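Local coordinates for nitrogen regulatory PII-like protein (Bacillus subtilis subsp. subtilis, PDB 4RX6) that binds ATP as a PII-family signalling protein and is required for full induction of the nrgAB operon when ammonium is limiting, at residues V13-R18 / I70-S75; I32-L37 / D80-T85; N41-G46 / V64-K69. All coordinates share one frame; numbering follows the deposited sequence.

Contact 1: V13-R18 / I70-S75; sequences VEIVTR and IEIVVS. With ATP (adenosine-5'-triphosphate), chain E; ATP (adenosine-5'-triphosphate), chain F.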
loop_
_atom_site.group_PDB
_atom_site.type_symbol
_atom_site.label_atom_id
_atom_site.label_comp_id
_atom_site.label_asym_id
_atom_site.label_seq_id
_atom_site.Cartn_x
_atom_site.Cartn_y
_atom_site.Cartn_z
ATOM N N VAL B 13 7.557 5.571 -4.787
ATOM C CA VAL B 13 8.144 4.440 -5.446
ATOM C C VAL B 13 8.054 3.299 -4.466
ATOM O O VAL B 13 8.481 3.430 -3.318
ATOM C CB VAL B 13 9.585 4.714 -5.795
ATOM C CG1 VAL B 13 10.183 3.513 -6.484
ATOM C CG2 VAL B 13 9.673 5.963 -6.669
ATOM N N GLU B 14 7.482 2.189 -4.917
ATOM C CA GLU B 14 7.196 1.051 -4.057
ATOM C C GLU B 14 7.880 -0.162 -4.659
ATOM O O GLU B 14 7.556 -0.544 -5.777
ATOM C CB GLU B 14 5.698 0.814 -4.040
ATOM C CG GLU B 14 5.099 0.439 -2.724
ATOM C CD GLU B 14 3.589 0.253 -2.855
ATOM O OE1 GLU B 14 2.803 1.014 -2.231
ATOM O OE2 GLU B 14 3.187 -0.648 -3.620
ATOM N N ILE B 15 8.848 -0.738 -3.951
ATOM C CA ILE B 15 9.511 -1.937 -4.429
ATOM C C ILE B 15 9.036 -3.126 -3.598
ATOM O O ILE B 15 8.931 -3.033 -2.371
ATOM C CB ILE B 15 11.046 -1.841 -4.293
ATOM C CG1 ILE B 15 11.601 -0.607 -5.031
ATOM C CG2 ILE B 15 11.702 -3.148 -4.770
ATOM C CD1 ILE B 15 12.889 -0.022 -4.421
ATOM N N VAL B 16 8.713 -4.232 -4.257
ATOM C CA VAL B 16 8.444 -5.451 -3.538
ATOM C C VAL B 16 9.438 -6.428 -4.107
ATOM O O VAL B 16 9.543 -6.565 -5.321
ATOM C CB VAL B 16 6.994 -5.952 -3.732
ATOM C CG1 VAL B 16 6.753 -7.195 -2.877
ATOM C CG2 VAL B 16 5.965 -4.840 -3.397
ATOM N N THR B 17 10.187 -7.089 -3.239
ATOM C CA THR B 17 11.338 -7.860 -3.678
ATOM C C THR B 17 11.685 -8.864 -2.598
ATOM O O THR B 17 11.154 -8.795 -1.503
ATOM C CB THR B 17 12.561 -6.923 -3.962
ATOM O OG1 THR B 17 13.696 -7.701 -4.364
ATOM C CG2 THR B 17 12.925 -6.098 -2.727
ATOM N N ARG B 18 12.563 -9.806 -2.912
ATOM C CA ARG B 18 13.104 -10.704 -1.893
ATOM C C ARG B 18 13.965 -9.932 -0.891
ATOM O O ARG B 18 14.489 -8.862 -1.203
ATOM C CB ARG B 18 13.951 -11.801 -2.534
ATOM C CG ARG B 18 15.362 -11.351 -2.892
ATOM C CD ARG B 18 16.248 -12.531 -3.220
ATOM N NE ARG B 18 15.773 -13.251 -4.396
ATOM C CZ ARG B 18 15.957 -12.829 -5.639
ATOM N NH1 ARG B 18 16.593 -11.684 -5.863
ATOM N NH2 ARG B 18 15.501 -13.550 -6.654
ATOM N N ILE B 70 9.380 -1.878 0.211
ATOM C CA ILE B 70 10.022 -0.607 0.456
ATOM C C ILE B 70 9.241 0.557 -0.153
ATOM O O ILE B 70 8.974 0.554 -1.347
ATOM C CB ILE B 70 11.392 -0.622 -0.165
ATOM C CG1 ILE B 70 12.209 -1.782 0.410
ATOM C CG2 ILE B 70 12.073 0.707 0.081
ATOM C CD1 ILE B 70 13.443 -2.120 -0.428
ATOM N N GLU B 71 8.886 1.554 0.654
ATOM C CA GLU B 71 8.191 2.731 0.143
ATOM C C GLU B 71 9.028 4.001 0.255
ATOM O O GLU B 71 9.421 4.409 1.341
ATOM C CB GLU B 71 6.884 2.938 0.882
ATOM C CG GLU B 71 5.905 1.811 0.709
ATOM C CD GLU B 71 4.765 1.903 1.699
ATOM O OE1 GLU B 71 4.906 1.347 2.811
ATOM O OE2 GLU B 71 3.740 2.546 1.371
ATOM N N ILE B 72 9.257 4.644 -0.883
ATOM C CA ILE B 72 10.090 5.828 -0.953
ATOM C C ILE B 72 9.351 6.951 -1.653
ATOM O O ILE B 72 9.157 6.888 -2.850
ATOM C CB ILE B 72 11.334 5.547 -1.787
ATOM C CG1 ILE B 72 12.000 4.251 -1.330
ATOM C CG2 ILE B 72 12.272 6.740 -1.720
ATOM C CD1 ILE B 72 12.875 3.625 -2.359
ATOM N N VAL B 73 8.924 7.963 -0.912
ATOM C CA VAL B 73 8.306 9.135 -1.518
ATOM C C VAL B 73 9.401 10.143 -1.858
ATOM O O VAL B 73 10.336 10.342 -1.071
ATOM C CB VAL B 73 7.296 9.807 -0.580
ATOM C CG1 VAL B 73 6.609 10.940 -1.306
ATOM C CG2 VAL B 73 6.271 8.814 -0.098
ATOM N N VAL B 74 9.282 10.794 -3.012
ATOM C CA VAL B 74 10.346 11.664 -3.506
ATOM C C VAL B 74 9.722 12.868 -4.170
ATOM O O VAL B 74 8.560 12.843 -4.547
ATOM C CB VAL B 74 11.282 10.935 -4.533
ATOM C CG1 VAL B 74 11.961 9.719 -3.896
ATOM C CG2 VAL B 74 10.517 10.524 -5.787
ATOM N N SER B 75 10.479 13.939 -4.304
ATOM C CA SER B 75 10.005 15.069 -5.077
ATOM C C SER B 75 11.156 15.637 -5.892
ATOM O O SER B 75 11.091 15.683 -7.129
ATOM C CB SER B 75 9.425 16.150 -4.176
ATOM O OG SER B 75 9.224 17.333 -4.927
HETATM P PG ATP E . 13.508 14.873 9.279
HETATM O O1G ATP E . 14.962 15.073 8.891
HETATM O O2G ATP E . 12.553 15.105 8.122
HETATM O O3G ATP E . 13.078 15.510 10.582
HETATM P PB ATP E . 13.465 12.165 8.507
HETATM O O1B ATP E . 13.540 12.881 7.159
HETATM O O2B ATP E . 14.508 11.135 8.907
HETATM O O3B ATP E . 13.344 13.308 9.636
HETATM P PA ATP E . 11.173 11.404 10.053
HETATM O O1A ATP E . 9.966 12.312 9.932
HETATM O O2A ATP E . 12.024 11.419 11.314
HETATM O O3A ATP E . 12.048 11.415 8.683
HETATM O "O5'" ATP E . 10.634 9.911 9.852
HETATM C "C5'" ATP E . 9.349 9.487 10.265
HETATM C "C4'" ATP E . 9.096 8.268 9.408
HETATM O "O4'" ATP E . 8.378 8.667 8.242
HETATM C "C3'" ATP E . 10.385 7.725 8.836
HETATM O "O3'" ATP E . 11.073 6.852 9.725
HETATM C "C2'" ATP E . 9.876 6.978 7.628
HETATM O "O2'" ATP E . 9.333 5.720 8.038
HETATM C "C1'" ATP E . 8.732 7.832 7.139
HETATM N N9 ATP E . 9.238 8.653 6.022
HETATM C C8 ATP E . 9.770 9.888 6.107
HETATM N N7 ATP E . 10.143 10.332 4.876
HETATM C C5 ATP E . 9.848 9.368 3.985
HETATM C C6 ATP E . 9.967 9.181 2.527
HETATM N N6 ATP E . 10.494 10.132 1.741
HETATM N N1 ATP E . 9.539 8.014 1.999
HETATM C C2 ATP E . 9.010 7.038 2.758
HETATM N N3 ATP E . 8.872 7.141 4.089
HETATM C C4 ATP E . 9.260 8.260 4.747
HETATM P PG ATP F . 5.634 -12.802 -12.354
HETATM O O1G ATP F . 5.061 -13.953 -13.144
HETATM O O2G ATP F . 4.757 -12.347 -11.202
HETATM O O3G ATP F . 6.077 -11.675 -13.255
HETATM P PB ATP F . 7.553 -13.431 -10.233
HETATM O O1B ATP F . 6.619 -14.261 -9.386
HETATM O O2B ATP F . 9.026 -13.764 -10.276
HETATM O O3B ATP F . 7.031 -13.406 -11.770
HETATM P PA ATP F . 8.535 -11.119 -8.802
HETATM O O1A ATP F . 8.634 -9.733 -9.400
HETATM O O2A ATP F . 9.763 -11.890 -8.410
HETATM O O3A ATP F . 7.447 -11.918 -9.696
HETATM O "O5'" ATP F . 7.735 -11.020 -7.423
HETATM C "C5'" ATP F . 8.400 -10.696 -6.213
HETATM C "C4'" ATP F . 7.328 -10.251 -5.227
HETATM O "O4'" ATP F . 6.742 -9.032 -5.663
HETATM C "C3'" ATP F . 6.146 -11.192 -5.189
HETATM O "O3'" ATP F . 6.404 -12.301 -4.327
HETATM C "C2'" ATP F . 5.010 -10.289 -4.723
HETATM O "O2'" ATP F . 4.962 -10.123 -3.292
HETATM C "C1'" ATP F . 5.366 -8.937 -5.298
HETATM N N9 ATP F . 4.615 -8.759 -6.544
HETATM C C8 ATP F . 5.092 -9.166 -7.731
HETATM N N7 ATP F . 4.218 -8.895 -8.727
HETATM C C5 ATP F . 3.140 -8.317 -8.175
HETATM C C6 ATP F . 1.863 -7.799 -8.703
HETATM N N6 ATP F . 1.591 -7.876 -10.038
HETATM N N1 ATP F . 1.013 -7.256 -7.796
HETATM C C2 ATP F . 1.288 -7.193 -6.476
HETATM N N3 ATP F . 2.432 -7.654 -5.937
HETATM C C4 ATP F . 3.396 -8.218 -6.723
#
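V13 and I15 of strand 10-17 pair with I72 and I70 of strand 58-74 in the middle of the antiparallel sheet of the PII fold. V13 and I72 exchange two backbone hydrogen bonds, each 2.8 Å between N of one residue and O of the other; I15 and I70 repeat the pattern. On the face shared by these apolar residues, CG1 of both I15 and I72 stands anti to the carbonyl carbon, beside the backbone N, bringing CD1 of I15 to 4.2 Å from CD1 of I72. On the other face E14 and E71 run side by side, CG to CG 3.8 Å, their carboxylate planes 76° apart. E14 OE1 is hydrogen-bonded to Y103 OH; the like charges are probably offset by salt bridges from E14 OE2 to K12 of the second subunit and from E71 OE2 to K69 of the third subunit. Beyond the pairing, V73 N donates to N1 of the adenine of ATP (chain E) at 3.0 Å and V73 O accepts from its N6 at 2.8 Å, while V16 packs with CG1 against the ribose of ATP (chain F). Strand 99-110 flanks strand 10-17, and helix 79-90 covers the isoleucine face through A86, L90 and V82.

Contact 2: I32-L37 / D80-T85; sequences IGVTSL and DQVTET. With ATP (adenosine-5'-triphosphate), chain E.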
loop_
_atom_site.group_PDB
_atom_site.type_symbol
_atom_site.label_atom_id
_atom_site.label_comp_id
_atom_site.label_asym_id
_atom_site.label_seq_id
_atom_site.Cartn_x
_atom_site.Cartn_y
_atom_site.Cartn_z
ATOM N N ILE B 32 22.417 9.102 -3.999
ATOM C CA ILE B 32 21.677 9.844 -5.014
ATOM C C ILE B 32 20.661 10.824 -4.451
ATOM O O ILE B 32 19.953 11.458 -5.227
ATOM C CB ILE B 32 20.958 8.920 -6.037
ATOM C CG1 ILE B 32 19.770 8.203 -5.400
ATOM C CG2 ILE B 32 21.918 7.898 -6.606
ATOM C CD1 ILE B 32 18.628 8.004 -6.337
ATOM N N GLY B 33 20.578 10.960 -3.127
ATOM C CA GLY B 33 19.709 11.970 -2.536
ATOM C C GLY B 33 18.581 11.510 -1.613
ATOM O O GLY B 33 17.926 12.348 -0.996
ATOM N N VAL B 34 18.331 10.206 -1.506
ATOM C CA VAL B 34 17.274 9.734 -0.614
ATOM C C VAL B 34 17.693 9.850 0.849
ATOM O O VAL B 34 18.730 9.328 1.263
ATOM C CB VAL B 34 16.851 8.262 -0.867
ATOM C CG1 VAL B 34 15.626 7.939 -0.021
ATOM C CG2 VAL B 34 16.559 7.998 -2.343
ATOM N N THR B 35 16.852 10.497 1.637
ATOM C CA THR B 35 17.139 10.728 3.050
ATOM C C THR B 35 16.423 9.759 3.970
ATOM O O THR B 35 16.908 9.479 5.064
ATOM C CB THR B 35 16.683 12.136 3.508
ATOM O OG1 THR B 35 15.598 12.597 2.681
ATOM C CG2 THR B 35 17.863 13.110 3.488
ATOM N N SER B 36 15.248 9.295 3.557
ATOM C CA SER B 36 14.477 8.402 4.397
ATOM C C SER B 36 13.598 7.495 3.577
ATOM O O SER B 36 13.188 7.830 2.464
ATOM C CB SER B 36 13.615 9.196 5.352
ATOM O OG SER B 36 13.364 8.421 6.501
ATOM N N LEU B 37 13.327 6.323 4.132
ATOM C CA LEU B 37 12.421 5.394 3.500
ATOM C C LEU B 37 11.729 4.515 4.534
ATOM O O LEU B 37 12.106 4.499 5.713
ATOM C CB LEU B 37 13.165 4.551 2.465
ATOM C CG LEU B 37 14.257 3.600 2.943
ATOM C CD1 LEU B 37 13.654 2.422 3.671
ATOM C CD2 LEU B 37 15.044 3.126 1.734
ATOM N N ASP B 80 13.333 8.428 -12.025
ATOM C CA ASP B 80 14.208 7.611 -12.875
ATOM C C ASP B 80 15.480 7.185 -12.168
ATOM O O ASP B 80 16.099 6.192 -12.506
ATOM C CB ASP B 80 14.584 8.381 -14.137
ATOM C CG ASP B 80 13.475 8.406 -15.133
ATOM O OD1 ASP B 80 12.545 7.603 -14.953
ATOM O OD2 ASP B 80 13.518 9.207 -16.088
ATOM N N GLN B 81 15.864 7.942 -11.168
ATOM C CA GLN B 81 17.131 7.720 -10.530
ATOM C C GLN B 81 16.985 6.732 -9.365
ATOM O O GLN B 81 17.882 5.923 -9.110
ATOM C CB GLN B 81 17.666 9.063 -10.083
ATOM C CG GLN B 81 18.980 8.991 -9.431
ATOM C CD GLN B 81 20.089 9.505 -10.329
ATOM O OE1 GLN B 81 20.653 8.761 -11.151
ATOM N NE2 GLN B 81 20.420 10.787 -10.172
ATOM N N VAL B 82 15.834 6.763 -8.691
ATOM C CA VAL B 82 15.510 5.762 -7.677
ATOM C C VAL B 82 15.265 4.414 -8.345
ATOM O O VAL B 82 15.846 3.398 -7.962
ATOM C CB VAL B 82 14.261 6.165 -6.841
ATOM C CG1 VAL B 82 13.948 5.107 -5.790
ATOM C CG2 VAL B 82 14.490 7.511 -6.163
ATOM N N THR B 83 14.420 4.398 -9.363
ATOM C CA THR B 83 14.046 3.138 -9.974
ATOM C C THR B 83 15.269 2.551 -10.654
ATOM O O THR B 83 15.451 1.342 -10.662
ATOM C CB THR B 83 12.842 3.288 -10.949
ATOM O OG1 THR B 83 13.181 4.159 -12.027
ATOM C CG2 THR B 83 11.665 3.885 -10.222
ATOM N N GLU B 84 16.137 3.385 -11.200
ATOM C CA GLU B 84 17.252 2.828 -11.941
ATOM C C GLU B 84 18.326 2.280 -11.011
ATOM O O GLU B 84 18.900 1.244 -11.290
ATOM C CB GLU B 84 17.789 3.820 -12.980
ATOM C CG GLU B 84 16.807 3.949 -14.161
ATOM C CD GLU B 84 17.230 4.945 -15.244
ATOM O OE1 GLU B 84 18.183 5.728 -15.011
ATOM O OE2 GLU B 84 16.589 4.945 -16.330
ATOM N N THR B 85 18.559 2.924 -9.873
ATOM C CA THR B 85 19.552 2.411 -8.935
ATOM C C THR B 85 19.027 1.177 -8.209
ATOM O O THR B 85 19.771 0.268 -7.901
ATOM C CB THR B 85 20.000 3.471 -7.904
ATOM O OG1 THR B 85 18.919 3.780 -7.026
ATOM C CG2 THR B 85 20.455 4.745 -8.586
HETATM P PG ATP E . 13.508 14.873 9.279
HETATM O O1G ATP E . 14.962 15.073 8.891
HETATM O O2G ATP E . 12.553 15.105 8.122
HETATM O O3G ATP E . 13.078 15.510 10.582
HETATM P PB ATP E . 13.465 12.165 8.507
HETATM O O1B ATP E . 13.540 12.881 7.159
HETATM O O2B ATP E . 14.508 11.135 8.907
HETATM O O3B ATP E . 13.344 13.308 9.636
HETATM P PA ATP E . 11.173 11.404 10.053
HETATM O O1A ATP E . 9.966 12.312 9.932
HETATM O O2A ATP E . 12.024 11.419 11.314
HETATM O O3A ATP E . 12.048 11.415 8.683
HETATM O "O5'" ATP E . 10.634 9.911 9.852
HETATM C "C5'" ATP E . 9.349 9.487 10.265
HETATM C "C4'" ATP E . 9.096 8.268 9.408
HETATM O "O4'" ATP E . 8.378 8.667 8.242
HETATM C "C3'" ATP E . 10.385 7.725 8.836
HETATM O "O3'" ATP E . 11.073 6.852 9.725
HETATM C "C2'" ATP E . 9.876 6.978 7.628
HETATM O "O2'" ATP E . 9.333 5.720 8.038
HETATM C "C1'" ATP E . 8.732 7.832 7.139
HETATM N N9 ATP E . 9.238 8.653 6.022
HETATM C C8 ATP E . 9.770 9.888 6.107
HETATM N N7 ATP E . 10.143 10.332 4.876
HETATM C C5 ATP E . 9.848 9.368 3.985
HETATM C C6 ATP E . 9.967 9.181 2.527
HETATM N N6 ATP E . 10.494 10.132 1.741
HETATM N N1 ATP E . 9.539 8.014 1.999
HETATM C C2 ATP E . 9.010 7.038 2.758
HETATM N N3 ATP E . 8.872 7.141 4.089
HETATM C C4 ATP E . 9.260 8.260 4.747
#
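I32, just after helix 22-31, lies against the first turns of helix 79-90, and its side chain makes most of the contact with Q81, V82 and T85. Its CB comes 3.9 Å from CG of Q81. From there the chain forks. CG2 meets CG2 of T85 tip to tip at 4.0 Å, although that threonine methyl is modelled too close to a carbonyl of its own helix and its place is less sure. CG1, set between the backbone N and the carbonyl carbon (chi1 71°), passes Q81 at 4.2 Å from its CG. CD1 carries the branch on, over Q81 CG, to end 4.2 Å from CG2 of V82. The I32 and Q81 side chains run alongside in opposite senses; with CG anti to the backbone N (chi1 -179°), Q81 puts that methylene under CD1 of I32. V34 adds a looser apolar touch, its CG2 lying 4.4 Å from V82 CG2. Between I32 and V34 the chain turns at G33, whose positive phi of 119° closes helix 22-31 in a Schellman motif. Further on, S36 and L37 start a strand that pairs with the third subunit, with S36 OG bonded to C45 O there; S36 CB stands 3.7 Å from N7 of ATP (chain E). L29 of helix 22-31 also touches both V34 and V82. Two helices packed beside each other on one face of an antiparallel sheet are typical of the ferredoxin-like fold of PII proteins.

Contact 3: N41-G46 / V64-K69; sequences NVHGCG and VYERLK. With ATP (adenosine-5'-triphosphate), chain F.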
loop_
_atom_site.group_PDB
_atom_site.type_symbol
_atom_site.label_atom_id
_atom_site.label_comp_id
_atom_site.label_asym_id
_atom_site.label_seq_id
_atom_site.Cartn_x
_atom_site.Cartn_y
_atom_site.Cartn_z
ATOM N N ASN B 41 7.912 -6.079 6.381
ATOM C CA ASN B 41 7.994 -7.465 5.980
ATOM C C ASN B 41 6.595 -7.989 5.720
ATOM O O ASN B 41 5.672 -7.756 6.500
ATOM C CB ASN B 41 8.706 -8.268 7.047
ATOM C CG ASN B 41 10.151 -7.852 7.209
ATOM O OD1 ASN B 41 11.025 -8.373 6.523
ATOM N ND2 ASN B 41 10.412 -6.904 8.106
ATOM N N VAL B 42 6.439 -8.653 4.590
ATOM C CA VAL B 42 5.138 -9.043 4.110
ATOM C C VAL B 42 5.322 -10.325 3.346
ATOM O O VAL B 42 6.404 -10.896 3.333
ATOM C CB VAL B 42 4.584 -7.984 3.181
ATOM C CG1 VAL B 42 4.350 -6.712 3.942
ATOM C CG2 VAL B 42 5.558 -7.744 2.017
ATOM N N HIS B 43 4.275 -10.764 2.671
ATOM C CA HIS B 43 4.289 -12.060 2.040
ATOM C C HIS B 43 3.977 -11.938 0.568
ATOM O O HIS B 43 3.228 -11.065 0.157
ATOM C CB HIS B 43 3.279 -12.943 2.739
ATOM C CG HIS B 43 3.584 -13.136 4.188
ATOM N ND1 HIS B 43 2.975 -12.399 5.181
ATOM C CD2 HIS B 43 4.475 -13.944 4.808
ATOM C CE1 HIS B 43 3.459 -12.765 6.354
ATOM N NE2 HIS B 43 4.373 -13.698 6.156
ATOM N N GLY B 44 4.580 -12.798 -0.230
ATOM C CA GLY B 44 4.297 -12.822 -1.642
ATOM C C GLY B 44 3.632 -14.133 -1.942
ATOM O O GLY B 44 3.739 -15.075 -1.166
ATOM N N CYS B 45 2.925 -14.201 -3.056
ATOM C CA CYS B 45 2.204 -15.413 -3.391
ATOM C C CYS B 45 2.160 -15.571 -4.898
ATOM O O CYS B 45 1.695 -14.679 -5.613
ATOM C CB CYS B 45 0.801 -15.361 -2.797
ATOM S SG CYS B 45 -0.269 -16.768 -3.223
ATOM N N GLY B 46 2.709 -16.687 -5.370
ATOM C CA GLY B 46 2.730 -17.010 -6.780
ATOM C C GLY B 46 1.634 -17.994 -7.128
ATOM O O GLY B 46 1.506 -19.051 -6.513
ATOM N N VAL B 64 3.938 -19.534 -1.413
ATOM C CA VAL B 64 4.110 -18.370 -0.539
ATOM C C VAL B 64 5.578 -18.069 -0.223
ATOM O O VAL B 64 6.362 -18.969 0.066
ATOM C CB VAL B 64 3.316 -18.517 0.778
ATOM C CG1 VAL B 64 3.900 -19.638 1.638
ATOM C CG2 VAL B 64 3.320 -17.200 1.532
ATOM N N TYR B 65 5.920 -16.784 -0.272
ATOM C CA TYR B 65 7.285 -16.316 -0.073
ATOM C C TYR B 65 7.354 -15.213 0.986
ATOM O O TYR B 65 6.353 -14.571 1.310
ATOM C CB TYR B 65 7.848 -15.757 -1.382
ATOM C CG TYR B 65 7.654 -16.642 -2.583
ATOM C CD1 TYR B 65 6.513 -16.536 -3.369
ATOM C CD2 TYR B 65 8.616 -17.577 -2.944
ATOM C CE1 TYR B 65 6.322 -17.347 -4.477
ATOM C CE2 TYR B 65 8.438 -18.399 -4.057
ATOM C CZ TYR B 65 7.288 -18.278 -4.822
ATOM O OH TYR B 65 7.098 -19.085 -5.930
ATOM N N GLU B 66 8.544 -14.985 1.529
ATOM C CA GLU B 66 8.782 -13.807 2.354
ATOM C C GLU B 66 9.274 -12.682 1.443
ATOM O O GLU B 66 10.154 -12.886 0.617
ATOM C CB GLU B 66 9.825 -14.080 3.429
ATOM C CG GLU B 66 9.429 -13.493 4.766
ATOM C CD GLU B 66 8.609 -14.475 5.606
ATOM O OE1 GLU B 66 7.811 -15.253 5.019
ATOM O OE2 GLU B 66 8.766 -14.478 6.853
ATOM N N ARG B 67 8.705 -11.494 1.591
ATOM C CA ARG B 67 9.036 -10.389 0.723
ATOM C C ARG B 67 9.292 -9.150 1.564
ATOM O O ARG B 67 8.671 -8.957 2.608
ATOM C CB ARG B 67 7.888 -10.119 -0.242
ATOM C CG ARG B 67 7.958 -10.800 -1.590
ATOM C CD ARG B 67 9.186 -11.631 -1.809
ATOM N NE ARG B 67 8.988 -12.458 -2.992
ATOM C CZ ARG B 67 9.723 -13.514 -3.317
ATOM N NH1 ARG B 67 10.733 -13.887 -2.536
ATOM N NH2 ARG B 67 9.430 -14.200 -4.421
ATOM N N LEU B 68 10.202 -8.311 1.088
ATOM C CA LEU B 68 10.443 -7.003 1.657
ATOM C C LEU B 68 9.632 -5.984 0.870
ATOM O O LEU B 68 9.603 -6.030 -0.344
ATOM C CB LEU B 68 11.927 -6.677 1.507
ATOM C CG LEU B 68 12.566 -5.830 2.598
ATOM C CD1 LEU B 68 13.941 -5.389 2.178
ATOM C CD2 LEU B 68 11.709 -4.637 2.876
ATOM N N LYS B 69 8.958 -5.060 1.526
ATOM C CA LYS B 69 8.336 -3.976 0.771
ATOM C C LYS B 69 8.846 -2.601 1.190
ATOM O O LYS B 69 8.734 -2.199 2.365
ATOM C CB LYS B 69 6.836 -3.997 0.925
ATOM C CG LYS B 69 6.185 -2.801 0.297
ATOM C CD LYS B 69 4.914 -2.525 0.996
ATOM C CE LYS B 69 3.767 -2.498 0.036
ATOM N NZ LYS B 69 2.529 -2.009 0.725
HETATM P PG ATP F . 5.634 -12.802 -12.354
HETATM O O1G ATP F . 5.061 -13.953 -13.144
HETATM O O2G ATP F . 4.757 -12.347 -11.202
HETATM O O3G ATP F . 6.077 -11.675 -13.255
HETATM P PB ATP F . 7.553 -13.431 -10.233
HETATM O O1B ATP F . 6.619 -14.261 -9.386
HETATM O O2B ATP F . 9.026 -13.764 -10.276
HETATM O O3B ATP F . 7.031 -13.406 -11.770
HETATM P PA ATP F . 8.535 -11.119 -8.802
HETATM O O1A ATP F . 8.634 -9.733 -9.400
HETATM O O2A ATP F . 9.763 -11.890 -8.410
HETATM O O3A ATP F . 7.447 -11.918 -9.696
HETATM O "O5'" ATP F . 7.735 -11.020 -7.423
HETATM C "C5'" ATP F . 8.400 -10.696 -6.213
HETATM C "C4'" ATP F . 7.328 -10.251 -5.227
HETATM O "O4'" ATP F . 6.742 -9.032 -5.663
HETATM C "C3'" ATP F . 6.146 -11.192 -5.189
HETATM O "O3'" ATP F . 6.404 -12.301 -4.327
HETATM C "C2'" ATP F . 5.010 -10.289 -4.723
HETATM O "O2'" ATP F . 4.962 -10.123 -3.292
HETATM C "C1'" ATP F . 5.366 -8.937 -5.298
HETATM N N9 ATP F . 4.615 -8.759 -6.544
HETATM C C8 ATP F . 5.092 -9.166 -7.731
HETATM N N7 ATP F . 4.218 -8.895 -8.727
HETATM C C5 ATP F . 3.140 -8.317 -8.175
HETATM C C6 ATP F . 1.863 -7.799 -8.703
HETATM N N6 ATP F . 1.591 -7.876 -10.038
HETATM N N1 ATP F . 1.013 -7.256 -7.796
HETATM C C2 ATP F . 1.288 -7.193 -6.476
HETATM N N3 ATP F . 2.432 -7.654 -5.937
HETATM C C4 ATP F . 3.396 -8.218 -6.723
#
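V42 O accepts the N-H of R67 at 2.9 Å, and V42 N returns a bond of 3.0 Å to R67 O. The pair belongs to the beta hairpin of strands 36-51 and 58-74, which in PII proteins carries the T-loop at its far end. One step toward that end, G44 and Y65 form the next hydrogen-bonded pair. On the face bearing V42 and R67, CG2 of V42 rests 4.0 Å from R67 CB. On the other face H43 and E66 lie side by side, ring and carboxylate nearly perpendicular at 88°, with CD2 of H43 3.6 Å from E66 OE1. The H43 ring also meets that of F39 of the second subunit, whose strand continues the sheet. G44, having no side chain, lets the ribose of ATP (chain F) lie close against the strand. The R67 chain bends at chi2 (-2°) and lays one guanidinium face over Y65 CB, and from the guanidinium edge NE donates a hydrogen bond to O3' of the ribose at 2.9 Å.

Along the chain the segments of contacts 1 and 2 alternate, and contact 3 is nested inside the loops closed by both. All three reach one antiparallel sheet: strand 58-74 serves contacts 1 and 3, strand 36-51 serves contacts 2 and 3. The centres of contacts 1 and 2 lie about 9 Å apart, joined by I72 packing on V34 and V82; those of contacts 1 and 3 are about 15 Å apart, bridged by a probable T17 O to L68 N hydrogen bond. Contacts 2 and 3, about 22 Å apart, sit on opposite sides of the chain's centre. Contacts 1 and 2 touch one ATP, contacts 1 and 3 another, so each subunit contributes to two nucleotide sites between subunits of the trimer.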